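Transcriptional regulator fur family (Xanthomonas campestris pv. campestris, PDB 7DH7) probably binds DNA as a zinc-dependent repressor of the Fur family that regulates zinc-uptake genes. Local coordinates at residues S36-R41 with N93-K98; A47-L52 with R85-L90; H97-V102 with H127-L132; F120-R125 with T156-G161. One frame throughout, in Å; residues are numbered along the deposited sequence.

Contact 1 of 4, residues S36-R41 with N93-K98; sequences SERGLR and NGFVHK
Leu40 and Asn93 mark the nearest approach of the two backbones, with CA atoms 9.2 Å apart, so side chains from both segments bridge the gap. Each segment holds a helix end: Gly39 leaves helix 24-38 with positive phi, and Gly94 is the C-prime residue of the Schellman motif that ends helix 80-92. Arg38 reaches across with its chain extended from CG to NE. Its NH1 donates to the backbone O of Asn93 at 3.0 Å. This oxygen lies at the guanidinium edge, near its plane, and offers a lone pair in its own carbonyl plane. The N-H...O angle is 152°. Phe95 CE1 and CZ lie over one face of the Arg38 guanidinium, toward its rim, with CZ 3.7 Å from Arg38 NH1. The guanidinium and ring planes are 29° apart. Two waters complete the link. One accepts from Arg38 NH1 and donates to Asn93 OD1. The other accepts from Arg38 NH2 and donates to Asn93 O. Leu40 and Asn93 approach from opposite directions, and the CD1 methyl of Leu40 is 3.3 Å from Asn93 OD1. The same methyl lies at the Phe95 ring edge. Asn93 ND2 turns to Phe89 O and to Arg38 O of the second subunit. Asn93 O thus receives both Arg38 and a water. Being close to the C-terminal end of helix 80-92, it is probably a favourable acceptor for the positive charge of Arg38.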
loop_
_atom_site.group_PDB
_atom_site.type_symbol
_atom_site.label_atom_id
_atom_site.label_comp_id
_atom_site.label_asym_id
_atom_site.label_seq_id
_atom_site.Cartn_x
_atom_site.Cartn_y
_atom_site.Cartn_z
ATOM N N SER C 36 11.741 6.953 3.874
ATOM C CA SER C 36 13.016 7.150 3.198
ATOM C C SER C 36 13.036 6.470 1.833
ATOM O O SER C 36 13.530 7.047 0.854
ATOM C CB SER C 36 14.152 6.641 4.071
ATOM O OG SER C 36 14.360 7.510 5.176
ATOM N N GLU C 37 12.529 5.242 1.759
ATOM C CA GLU C 37 12.564 4.532 0.486
ATOM C C GLU C 37 11.492 5.016 -0.486
ATOM O O GLU C 37 11.682 4.922 -1.701
ATOM C CB GLU C 37 12.487 3.009 0.723
ATOM C CG GLU C 37 11.102 2.392 0.889
ATOM C CD GLU C 37 11.048 0.894 0.496
ATOM O OE1 GLU C 37 12.075 0.338 0.053
ATOM O OE2 GLU C 37 9.969 0.269 0.623
ATOM N N ARG C 38 10.413 5.616 0.005
ATOM C CA ARG C 38 9.332 6.062 -0.860
ATOM C C ARG C 38 9.459 7.490 -1.366
ATOM O O ARG C 38 8.777 7.818 -2.341
ATOM C CB ARG C 38 7.987 5.956 -0.132
ATOM C CG ARG C 38 7.551 4.519 0.156
ATOM C CD ARG C 38 6.183 4.546 0.826
ATOM N NE ARG C 38 5.867 3.298 1.509
ATOM C CZ ARG C 38 4.662 3.009 1.963
ATOM N NH1 ARG C 38 3.667 3.874 1.777
ATOM N NH2 ARG C 38 4.455 1.869 2.601
ATOM N N GLY C 39 10.251 8.364 -0.711
ATOM C CA GLY C 39 10.201 9.783 -1.024
ATOM C C GLY C 39 9.175 10.572 -0.223
ATOM O O GLY C 39 8.481 11.433 -0.775
ATOM N N LEU C 40 9.041 10.289 1.075
ATOM C CA LEU C 40 8.064 10.969 1.927
ATOM C C LEU C 40 8.764 11.664 3.091
ATOM O O LEU C 40 9.778 11.183 3.602
ATOM C CB LEU C 40 7.017 9.975 2.475
ATOM C CG LEU C 40 6.036 9.331 1.479
ATOM C CD1 LEU C 40 5.341 8.222 2.176
ATOM C CD2 LEU C 40 5.002 10.327 0.988
ATOM N N ARG C 41 8.211 12.794 3.514
ATOM C CA ARG C 41 8.713 13.522 4.675
ATOM C C ARG C 41 7.913 13.164 5.921
ATOM O O ARG C 41 6.682 13.313 5.952
ATOM C CB ARG C 41 8.614 15.031 4.460
ATOM C CG ARG C 41 9.800 15.665 3.789
ATOM C CD ARG C 41 9.509 17.135 3.618
ATOM N NE ARG C 41 8.998 17.723 4.852
ATOM C CZ ARG C 41 8.621 18.990 4.963
ATOM N NH1 ARG C 41 8.699 19.791 3.911
ATOM N NH2 ARG C 41 8.172 19.454 6.117
ATOM N N ASN C 93 -1.008 7.108 2.737
ATOM C CA ASN C 93 0.180 6.298 2.537
ATOM C C ASN C 93 0.058 4.908 3.132
ATOM O O ASN C 93 1.032 4.149 3.083
ATOM C CB ASN C 93 1.389 7.022 3.100
ATOM C CG ASN C 93 1.831 8.127 2.198
ATOM O OD1 ASN C 93 2.237 7.869 1.066
ATOM N ND2 ASN C 93 1.692 9.369 2.653
ATOM N N GLY C 94 -1.125 4.546 3.648
ATOM C CA GLY C 94 -1.413 3.187 4.084
ATOM C C GLY C 94 -0.820 2.771 5.414
ATOM O O GLY C 94 -0.828 1.576 5.726
ATOM N N PHE C 95 -0.271 3.704 6.198
ATOM C CA PHE C 95 0.243 3.365 7.523
ATOM C C PHE C 95 -0.855 3.326 8.574
ATOM O O PHE C 95 -0.665 2.729 9.639
ATOM C CB PHE C 95 1.302 4.377 7.977
ATOM C CG PHE C 95 2.413 4.587 6.989
ATOM C CD1 PHE C 95 3.206 3.525 6.573
ATOM C CD2 PHE C 95 2.675 5.859 6.480
ATOM C CE1 PHE C 95 4.229 3.733 5.687
ATOM C CE2 PHE C 95 3.682 6.064 5.602
ATOM C CZ PHE C 95 4.468 5.012 5.204
ATOM N N VAL C 96 -1.979 3.974 8.301
ATOM C CA VAL C 96 -3.100 4.072 9.224
ATOM C C VAL C 96 -4.376 3.917 8.405
ATOM O O VAL C 96 -4.473 4.468 7.303
ATOM C CB VAL C 96 -3.075 5.420 9.980
ATOM C CG1 VAL C 96 -4.398 5.672 10.706
ATOM C CG2 VAL C 96 -1.868 5.488 10.932
ATOM N N HIS C 97 -5.335 3.144 8.927
ATOM C CA HIS C 97 -6.659 2.988 8.337
ATOM C C HIS C 97 -7.728 3.530 9.273
ATOM O O HIS C 97 -7.540 3.606 10.491
ATOM C CB HIS C 97 -6.998 1.518 8.038
ATOM C CG HIS C 97 -5.869 0.750 7.443
ATOM N ND1 HIS C 97 -5.203 1.174 6.315
ATOM C CD2 HIS C 97 -5.290 -0.418 7.810
ATOM C CE1 HIS C 97 -4.252 0.304 6.021
ATOM N NE2 HIS C 97 -4.295 -0.678 6.903
ATOM N N LYS C 98 -8.861 3.899 8.688
ATOM C CA LYS C 98 -10.031 4.300 9.449
ATOM C C LYS C 98 -10.933 3.075 9.539
ATOM O O LYS C 98 -11.460 2.614 8.523
ATOM C CB LYS C 98 -10.754 5.477 8.800
ATOM C CG LYS C 98 -11.897 6.005 9.663
ATOM C CD LYS C 98 -12.719 7.108 8.999
ATOM C CE LYS C 98 -13.655 7.734 10.040
ATOM N NZ LYS C 98 -14.644 8.731 9.513
HETATM O O HOH W 1 3.131 5.868 -0.409
HETATM O O HOH W 2 1.862 1.732 3.517
#

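Contact 2 of 4, residues A47-L52 with R85-L90. With PO4 (phosphate ion), chain J.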
loop_
_atom_site.group_PDB
_atom_site.type_symbol
_atom_site.label_atom_id
_atom_site.label_comp_id
_atom_site.label_asym_id
_atom_site.label_seq_id
_atom_site.Cartn_x
_atom_site.Cartn_y
_atom_site.Cartn_z
ATOM N N ALA C 47 5.105 12.163 12.756
ATOM C CA ALA C 47 5.639 11.175 13.695
ATOM C C ALA C 47 4.841 11.163 15.002
ATOM O O ALA C 47 4.574 10.091 15.565
ATOM C CB ALA C 47 7.126 11.444 13.951
ATOM N N ASN C 48 4.403 12.336 15.468
ATOM C CA ASN C 48 3.600 12.433 16.694
ATOM C C ASN C 48 2.285 11.649 16.586
ATOM O O ASN C 48 1.952 10.834 17.463
ATOM C CB ASN C 48 3.336 13.916 16.988
ATOM C CG ASN C 48 2.790 14.168 18.389
ATOM O OD1 ASN C 48 2.560 13.234 19.168
ATOM N ND2 ASN C 48 2.577 15.454 18.716
ATOM N N VAL C 49 1.521 11.877 15.518
ATOM C CA VAL C 49 0.231 11.199 15.372
ATOM C C VAL C 49 0.423 9.696 15.166
ATOM O O VAL C 49 -0.335 8.876 15.707
ATOM C CB VAL C 49 -0.569 11.843 14.222
ATOM C CG1 VAL C 49 -1.800 11.006 13.870
ATOM C CG2 VAL C 49 -0.974 13.282 14.600
ATOM N N LEU C 50 1.445 9.317 14.392
ATOM C CA LEU C 50 1.804 7.914 14.194
ATOM C C LEU C 50 2.111 7.218 15.519
ATOM O O LEU C 50 1.570 6.147 15.821
ATOM C CB LEU C 50 3.022 7.839 13.269
ATOM C CG LEU C 50 3.671 6.465 13.031
ATOM C CD1 LEU C 50 2.787 5.581 12.172
ATOM C CD2 LEU C 50 5.059 6.622 12.403
ATOM N N ARG C 51 3.010 7.802 16.316
ATOM C CA ARG C 51 3.355 7.192 17.595
ATOM C C ARG C 51 2.145 7.114 18.522
ATOM O O ARG C 51 1.956 6.111 19.223
ATOM C CB ARG C 51 4.491 7.974 18.248
ATOM C CG ARG C 51 4.812 7.478 19.638
ATOM C CD ARG C 51 6.146 7.971 20.082
ATOM N NE ARG C 51 7.245 7.331 19.365
ATOM C CZ ARG C 51 7.627 6.069 19.553
ATOM N NH1 ARG C 51 6.982 5.298 20.420
ATOM N NH2 ARG C 51 8.652 5.567 18.872
ATOM N N LEU C 52 1.300 8.151 18.522
ATOM C CA LEU C 52 0.084 8.109 19.334
ATOM C C LEU C 52 -0.828 6.968 18.910
ATOM O O LEU C 52 -1.367 6.243 19.756
ATOM C CB LEU C 52 -0.654 9.447 19.250
ATOM C CG LEU C 52 0.013 10.555 20.071
ATOM C CD1 LEU C 52 -0.696 11.874 19.879
ATOM C CD2 LEU C 52 0.042 10.155 21.526
ATOM N N ARG C 85 -4.481 16.910 8.818
ATOM C CA ARG C 85 -3.678 16.701 7.617
ATOM C C ARG C 85 -2.599 15.650 7.857
ATOM O O ARG C 85 -2.313 14.827 6.975
ATOM C CB ARG C 85 -3.055 18.012 7.144
ATOM C CG ARG C 85 -4.003 18.901 6.339
ATOM C CD ARG C 85 -3.240 20.015 5.638
ATOM N NE ARG C 85 -2.777 21.046 6.569
ATOM C CZ ARG C 85 -3.528 22.062 6.992
ATOM N NH1 ARG C 85 -4.787 22.179 6.581
ATOM N NH2 ARG C 85 -3.025 22.960 7.830
ATOM N N ALA C 86 -1.988 15.652 9.049
ATOM C CA ALA C 86 -1.036 14.592 9.368
ATOM C C ALA C 86 -1.726 13.229 9.369
ATOM O O ALA C 86 -1.145 12.229 8.951
ATOM C CB ALA C 86 -0.370 14.866 10.719
ATOM N N LEU C 87 -2.971 13.169 9.837
ATOM C CA LEU C 87 -3.687 11.902 9.798
ATOM C C LEU C 87 -4.012 11.502 8.359
ATOM O O LEU C 87 -3.936 10.318 8.007
ATOM C CB LEU C 87 -4.944 11.987 10.661
ATOM C CG LEU C 87 -5.795 10.728 10.897
ATOM C CD1 LEU C 87 -5.022 9.625 11.620
ATOM C CD2 LEU C 87 -7.068 11.109 11.678
ATOM N N ASP C 88 -4.335 12.475 7.501
ATOM C CA ASP C 88 -4.613 12.135 6.108
ATOM C C ASP C 88 -3.348 11.636 5.425
ATOM O O ASP C 88 -3.408 10.706 4.620
ATOM C CB ASP C 88 -5.169 13.336 5.337
ATOM C CG ASP C 88 -6.522 13.849 5.881
ATOM O OD1 ASP C 88 -7.326 13.058 6.438
ATOM O OD2 ASP C 88 -6.762 15.072 5.742
ATOM N N PHE C 89 -2.199 12.255 5.739
ATOM C CA PHE C 89 -0.911 11.788 5.234
ATOM C C PHE C 89 -0.709 10.324 5.558
ATOM O O PHE C 89 -0.336 9.529 4.692
ATOM C CB PHE C 89 0.239 12.610 5.839
ATOM C CG PHE C 89 1.606 11.929 5.742
ATOM C CD1 PHE C 89 2.417 12.127 4.636
ATOM C CD2 PHE C 89 2.072 11.099 6.753
ATOM C CE1 PHE C 89 3.665 11.504 4.528
ATOM C CE2 PHE C 89 3.303 10.470 6.644
ATOM C CZ PHE C 89 4.110 10.675 5.523
ATOM N N LEU C 90 -0.932 9.959 6.819
ATOM C CA LEU C 90 -0.704 8.583 7.236
ATOM C C LEU C 90 -1.696 7.625 6.575
ATOM O O LEU C 90 -1.333 6.489 6.244
ATOM C CB LEU C 90 -0.768 8.481 8.758
ATOM C CG LEU C 90 0.304 9.227 9.575
ATOM C CD1 LEU C 90 -0.007 9.156 11.062
ATOM C CD2 LEU C 90 1.723 8.704 9.317
HETATM P P PO4 J . 0.547 22.092 7.776
HETATM O O1 PO4 J . 1.682 22.110 8.774
HETATM O O2 PO4 J . -0.533 23.044 8.220
HETATM O O3 PO4 J . 1.042 22.527 6.418
HETATM O O4 PO4 J . -0.015 20.693 7.683
#
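Val49 projects into a shallow hollow made by Ala86, Leu87 and Leu90. Its CG1 is anti to the backbone N (chi1 170°), which places this methyl between two leucine tips. Val49 CG1 lies 3.8 Å from Leu90 CD1 and 4.2 Å from Leu87 CD1. The other branch, CG2, faces Ala86 CB at 4.2 Å. The filling is mutual. Leu90 sends CD1 back into the notch between Val49 and Leu50, 3.6 Å from Leu50 N and 4.0 Å from Leu50 CB. Val49 and Leu87 cross at about a right angle, while Val49 and Leu90 meet more obliquely. The helix axes cross at -69° and approach to 9.3 Å. No hydrogen bond joins the segments. Leu50 continues the apolar layer onto helix 24-38, and Leu87 and Leu90 continue it onto Val96. Away from this interface, Arg85 grips a phosphate ion, probably from the crystallisation liquor, through NE and NH2 at the edge of its guanidinium. The apolar interface of helices 44-55 and 80-92 is part of the core of the winged-helix domain expected for a Fur protein. Helix 80-92 is consistent with the recognition helix of Fur proteins.

Contact 3 of 4, residues H97-V102 with H127-L132; sequences HKLESV and HSAVEL
Lys98 uses both of its backbone polar groups on the strand that carries Ser128 and Ala129. Its N donates to His127 O at 3.0 Å, almost straight at 175°. Its O accepts from Ala129 N at 2.7 Å and also receives a CA-H...O contact from Ser128. A third bond, Glu100 N to Ala129 O at 3.1 Å, continues the pattern. Ala129 O has a second donor, a water that also accepts from Ser101 N. Another water accepts from Glu131 N and hydrogen-bonds Ser101 OG. The strands are parallel and strongly twisted, with 56° between the short axes. They join two parts of the Fur fold: 96-99 pairs with 104-107 as in the wing of a winged helix, and 128-131 leads into the sheet of the dimerisation region. Ala129 and Leu99 share a face. Leu99 CG is anti to its N (chi1 -162°), which brings CD1 to 3.6 Å from Ala129 O and CD2 to 3.8 Å from Glu131 OE2. The Leu99 and Glu131 side chains cross at about a right angle. His97 CB touches Ala129 CB at 3.8 Å, while the imidazole leads away and its NE2 is hydrogen-bonded to Glu158. His127 also turns outward, NE2 to Glu37 of the second subunit. His97 and Glu131 are both ligands of one zinc site in this protein. Here His97 NE2 and Glu131 OE2 are 11.4 Å apart, too far to share a metal ion.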
loop_
_atom_site.group_PDB
_atom_site.type_symbol
_atom_site.label_atom_id
_atom_site.label_comp_id
_atom_site.label_asym_id
_atom_site.label_seq_id
_atom_site.Cartn_x
_atom_site.Cartn_y
_atom_site.Cartn_z
ATOM N N HIS C 97 -5.335 3.144 8.927
ATOM C CA HIS C 97 -6.659 2.988 8.337
ATOM C C HIS C 97 -7.728 3.530 9.273
ATOM O O HIS C 97 -7.540 3.606 10.491
ATOM C CB HIS C 97 -6.998 1.518 8.038
ATOM C CG HIS C 97 -5.869 0.750 7.443
ATOM N ND1 HIS C 97 -5.203 1.174 6.315
ATOM C CD2 HIS C 97 -5.290 -0.418 7.810
ATOM C CE1 HIS C 97 -4.252 0.304 6.021
ATOM N NE2 HIS C 97 -4.295 -0.678 6.903
ATOM N N LYS C 98 -8.861 3.899 8.688
ATOM C CA LYS C 98 -10.031 4.300 9.449
ATOM C C LYS C 98 -10.933 3.075 9.539
ATOM O O LYS C 98 -11.460 2.614 8.523
ATOM C CB LYS C 98 -10.754 5.477 8.800
ATOM C CG LYS C 98 -11.897 6.005 9.663
ATOM C CD LYS C 98 -12.719 7.108 8.999
ATOM C CE LYS C 98 -13.655 7.734 10.040
ATOM N NZ LYS C 98 -14.644 8.731 9.513
ATOM N N LEU C 99 -11.080 2.530 10.740
ATOM C CA LEU C 99 -11.916 1.350 10.934
ATOM C C LEU C 99 -13.369 1.800 10.992
ATOM O O LEU C 99 -13.806 2.406 11.978
ATOM C CB LEU C 99 -11.493 0.600 12.192
ATOM C CG LEU C 99 -11.937 -0.848 12.349
ATOM C CD1 LEU C 99 -11.466 -1.667 11.163
ATOM C CD2 LEU C 99 -11.418 -1.433 13.667
ATOM N N GLU C 100 -14.112 1.511 9.921
ATOM C CA GLU C 100 -15.459 2.052 9.757
ATOM C C GLU C 100 -16.370 1.681 10.927
ATOM O O GLU C 100 -17.182 2.502 11.376
ATOM C CB GLU C 100 -16.060 1.551 8.442
ATOM C CG GLU C 100 -17.325 2.273 8.009
ATOM C CD GLU C 100 -18.567 1.822 8.769
ATOM O OE1 GLU C 100 -18.689 0.613 9.087
ATOM O OE2 GLU C 100 -19.413 2.693 9.075
ATOM N N SER C 101 -16.267 0.445 11.419
ATOM C CA SER C 101 -17.230 -0.037 12.401
ATOM C C SER C 101 -17.213 0.821 13.659
ATOM O O SER C 101 -18.272 1.152 14.206
ATOM C CB SER C 101 -16.951 -1.502 12.735
ATOM O OG SER C 101 -15.622 -1.664 13.204
ATOM N N VAL C 102 -16.028 1.207 14.126
ATOM C CA VAL C 102 -15.903 1.992 15.349
ATOM C C VAL C 102 -15.583 3.449 15.059
ATOM O O VAL C 102 -15.335 4.216 15.990
ATOM C CB VAL C 102 -14.867 1.388 16.313
ATOM C CG1 VAL C 102 -15.366 0.053 16.860
ATOM C CG2 VAL C 102 -13.522 1.224 15.621
ATOM N N HIS C 127 -9.539 4.976 2.330
ATOM C CA HIS C 127 -8.731 4.452 3.468
ATOM C C HIS C 127 -9.627 3.930 4.601
ATOM O O HIS C 127 -9.137 3.760 5.693
ATOM C CB HIS C 127 -7.521 5.341 3.831
ATOM C CG HIS C 127 -6.955 6.053 2.653
ATOM N ND1 HIS C 127 -6.312 5.404 1.646
ATOM C CD2 HIS C 127 -7.127 7.318 2.242
ATOM C CE1 HIS C 127 -6.026 6.255 0.707
ATOM N NE2 HIS C 127 -6.512 7.425 1.047
ATOM N N SER C 128 -10.900 3.670 4.322
ATOM C CA SER C 128 -11.781 3.016 5.320
ATOM C C SER C 128 -11.465 1.530 5.277
ATOM O O SER C 128 -11.262 1.034 4.196
ATOM C CB SER C 128 -13.229 3.251 5.075
ATOM O OG SER C 128 -13.567 4.593 5.264
ATOM N N ALA C 129 -11.484 0.877 6.424
ATOM C CA ALA C 129 -11.184 -0.558 6.537
ATOM C C ALA C 129 -12.276 -1.297 7.314
ATOM O O ALA C 129 -13.038 -0.677 8.025
ATOM C CB ALA C 129 -9.851 -0.772 7.180
ATOM N N VAL C 130 -12.331 -2.597 7.106
ATOM C CA VAL C 130 -13.232 -3.492 7.813
ATOM C C VAL C 130 -12.475 -4.791 8.053
ATOM O O VAL C 130 -11.639 -5.194 7.238
ATOM C CB VAL C 130 -14.535 -3.729 7.018
ATOM C CG1 VAL C 130 -14.247 -4.421 5.707
ATOM C CG2 VAL C 130 -15.538 -4.533 7.845
ATOM N N GLU C 131 -12.739 -5.433 9.184
ATOM C CA GLU C 131 -12.067 -6.690 9.464
ATOM C C GLU C 131 -12.742 -7.827 8.709
ATOM O O GLU C 131 -13.952 -7.813 8.466
ATOM C CB GLU C 131 -12.049 -6.974 10.965
ATOM C CG GLU C 131 -11.691 -5.756 11.794
ATOM C CD GLU C 131 -11.605 -6.064 13.278
ATOM O OE1 GLU C 131 -11.293 -7.220 13.633
ATOM O OE2 GLU C 131 -11.886 -5.156 14.088
ATOM N N LEU C 132 -11.930 -8.794 8.292
ATOM C CA LEU C 132 -12.425 -10.015 7.663
ATOM C C LEU C 132 -12.670 -11.027 8.770
ATOM O O LEU C 132 -11.743 -11.699 9.225
ATOM C CB LEU C 132 -11.425 -10.535 6.637
ATOM C CG LEU C 132 -11.661 -9.981 5.230
ATOM C CD1 LEU C 132 -10.442 -10.133 4.326
ATOM C CD2 LEU C 132 -12.887 -10.663 4.631
HETATM O O HOH W 3 -14.973 -1.563 9.965
HETATM O O HOH W 4 -14.413 -3.997 11.245
#

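Contact 4 of 4, residues F120-R125 with T156-G161; sequences FLICDR and TLEVHG. With ZN (zinc ion), chain I.
Leu121 and Val159 meet through one methyl each, and tightly: CD1 of Leu121 is 3.4 Å from CG1 of Val159. In both residues the first torsion sets the touching branch anti to the backbone N. On the other face, Ile122 brings CD1 to 3.4 Å from Glu158 OE1, crossing at a slant. It does so with chi2 at 111°, away from a staggered value. Glu158 is extended beyond CG. Its OE1 accepts from His160 NE2 at 2.9 Å through the anti lone pair. Its OE2 lies at the edge of the Phe120 ring, 3.8 Å from CD2, and is hydrogen-bonded to His109 N and His97, which should fix the rotation of the carboxylate. Four backbone bonds, Ile122 N to Val159 O at 2.8 Å among them, join the strands in parallel. This is the dimerisation sheet of the Fur fold: 158-160 pairs antiparallel with a strand of the second subunit. Asp124 sends OD2 to Gln155 of that subunit. Cys123 holds SG anti to its backbone N (chi1 177°) and binds zinc at 2.3 Å, with Cys126 and Cys166; Cys163, another known ligand, packs alongside. Arg125 N donates to the Cys123 sulphur at 3.6 Å.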
loop_
_atom_site.group_PDB
_atom_site.type_symbol
_atom_site.label_atom_id
_atom_site.label_comp_id
_atom_site.label_asym_id
_atom_site.label_seq_id
_atom_site.Cartn_x
_atom_site.Cartn_y
_atom_site.Cartn_z
ATOM N N PHE C 120 -7.423 -7.088 7.547
ATOM C CA PHE C 120 -8.251 -5.911 7.192
ATOM C C PHE C 120 -8.482 -5.859 5.685
ATOM O O PHE C 120 -7.715 -6.421 4.948
ATOM C CB PHE C 120 -7.572 -4.578 7.509
ATOM C CG PHE C 120 -7.238 -4.263 8.941
ATOM C CD1 PHE C 120 -8.149 -4.466 9.958
ATOM C CD2 PHE C 120 -6.023 -3.693 9.265
ATOM C CE1 PHE C 120 -7.839 -4.140 11.266
ATOM C CE2 PHE C 120 -5.710 -3.374 10.573
ATOM C CZ PHE C 120 -6.622 -3.594 11.572
ATOM N N LEU C 121 -9.560 -5.206 5.286
ATOM C CA LEU C 121 -9.911 -4.962 3.874
ATOM C C LEU C 121 -10.078 -3.444 3.732
ATOM O O LEU C 121 -10.970 -2.925 4.378
ATOM C CB LEU C 121 -11.208 -5.728 3.632
ATOM C CG LEU C 121 -11.808 -5.633 2.242
ATOM C CD1 LEU C 121 -10.774 -5.986 1.190
ATOM C CD2 LEU C 121 -13.002 -6.555 2.134
ATOM N N ILE C 122 -9.153 -2.853 3.002
ATOM C CA ILE C 122 -9.045 -1.387 2.936
ATOM C C ILE C 122 -9.342 -0.879 1.541
ATOM O O ILE C 122 -8.903 -1.475 0.612
ATOM C CB ILE C 122 -7.640 -0.986 3.409
ATOM C CG1 ILE C 122 -7.330 -1.558 4.788
ATOM C CG2 ILE C 122 -7.474 0.512 3.381
ATOM C CD1 ILE C 122 -6.293 -2.612 4.787
ATOM N N CYS C 123 -10.159 0.139 1.456
ATOM C CA CYS C 123 -10.331 0.846 0.187
ATOM C C CYS C 123 -9.070 1.715 -0.005
ATOM O O CYS C 123 -8.713 2.466 0.900
ATOM C CB CYS C 123 -11.612 1.652 0.231
ATOM S SG CYS C 123 -11.920 2.636 -1.243
ATOM N N ASP C 124 -8.485 1.679 -1.198
ATOM C CA ASP C 124 -7.238 2.418 -1.520
ATOM C C ASP C 124 -7.520 3.894 -1.828
ATOM O O ASP C 124 -6.587 4.626 -2.009
ATOM C CB ASP C 124 -6.335 1.614 -2.461
ATOM C CG ASP C 124 -6.683 1.582 -3.935
ATOM O OD1 ASP C 124 -7.547 2.307 -4.374
ATOM O OD2 ASP C 124 -6.036 0.833 -4.630
ATOM N N ARG C 125 -8.788 4.261 -1.951
ATOM C CA ARG C 125 -9.205 5.647 -2.224
ATOM C C ARG C 125 -9.667 6.360 -0.941
ATOM O O ARG C 125 -9.221 7.453 -0.727
ATOM C CB ARG C 125 -10.300 5.598 -3.287
ATOM C CG ARG C 125 -10.720 6.960 -3.801
ATOM C CD ARG C 125 -9.766 7.467 -4.850
ATOM N NE ARG C 125 -9.714 6.443 -5.860
ATOM C CZ ARG C 125 -10.422 6.477 -6.972
ATOM N NH1 ARG C 125 -11.216 7.502 -7.211
ATOM N NH2 ARG C 125 -10.328 5.491 -7.843
ATOM N N THR C 156 -0.013 -10.105 9.767
ATOM C CA THR C 156 -1.365 -10.385 9.311
ATOM C C THR C 156 -1.594 -9.750 7.942
ATOM O O THR C 156 -1.104 -8.652 7.651
ATOM C CB THR C 156 -2.378 -9.874 10.339
ATOM O OG1 THR C 156 -2.002 -10.354 11.635
ATOM C CG2 THR C 156 -3.792 -10.374 10.025
ATOM N N LEU C 157 -2.307 -10.471 7.081
ATOM C CA LEU C 157 -2.523 -9.998 5.725
ATOM C C LEU C 157 -3.447 -8.787 5.714
ATOM O O LEU C 157 -4.316 -8.625 6.583
ATOM C CB LEU C 157 -3.117 -11.106 4.859
ATOM C CG LEU C 157 -2.216 -12.318 4.681
ATOM C CD1 LEU C 157 -2.982 -13.406 3.947
ATOM C CD2 LEU C 157 -0.972 -11.911 3.909
ATOM N N GLU C 158 -3.242 -7.927 4.717
ATOM C CA GLU C 158 -4.197 -6.889 4.359
ATOM C C GLU C 158 -4.693 -7.153 2.945
ATOM O O GLU C 158 -3.933 -7.627 2.086
ATOM C CB GLU C 158 -3.588 -5.481 4.443
ATOM C CG GLU C 158 -3.284 -5.017 5.848
ATOM C CD GLU C 158 -3.009 -3.524 5.942
ATOM O OE1 GLU C 158 -2.858 -2.866 4.884
ATOM O OE2 GLU C 158 -2.955 -3.009 7.076
ATOM N N VAL C 159 -5.966 -6.858 2.702
ATOM C CA VAL C 159 -6.542 -6.947 1.368
ATOM C C VAL C 159 -6.910 -5.544 0.935
ATOM O O VAL C 159 -7.530 -4.796 1.700
ATOM C CB VAL C 159 -7.752 -7.892 1.323
ATOM C CG1 VAL C 159 -8.301 -7.994 -0.099
ATOM C CG2 VAL C 159 -7.350 -9.260 1.838
ATOM N N HIS C 160 -6.459 -5.181 -0.258
ATOM C CA HIS C 160 -6.673 -3.815 -0.783
ATOM C C HIS C 160 -7.567 -3.868 -2.008
ATOM O O HIS C 160 -7.309 -4.650 -2.882
ATOM C CB HIS C 160 -5.358 -3.072 -1.028
ATOM C CG HIS C 160 -4.539 -2.848 0.186
ATOM N ND1 HIS C 160 -3.981 -1.652 0.459
ATOM C CD2 HIS C 160 -4.175 -3.658 1.191
ATOM C CE1 HIS C 160 -3.307 -1.729 1.571
ATOM N NE2 HIS C 160 -3.416 -2.930 2.039
ATOM N N GLY C 161 -8.559 -3.002 -2.013
ATOM C CA GLY C 161 -9.571 -2.941 -3.060
ATOM C C GLY C 161 -10.168 -1.569 -3.176
ATOM O O GLY C 161 -9.638 -0.641 -2.568
HETATM ZN ZN ZN I . -13.646 3.962 -0.625
#

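In the fold
Contact 2 is nested in the loop closed by contact 1, and both belong to the helical, probably DNA-binding part. Their centres are 10 Å apart, and they touch where Leu90 meets Phe95 and Val96 and Phe89 meets Leu40 and Arg41. Contact 3 begins on 93-98, where contact 1 ends, and shares strand 96-99 with it. Contacts 3 and 4 alternate along the chain, lie in the same five-stranded sheet and have centres 9 Å apart. Contacts 2 and 4 lie on opposite sides of the chain's centre, about 19 Å between centres. The sheet connects the helical part to that carrying the zinc site and pairing with the second subunit. All four contacts reach it, contact 2 only through Phe89.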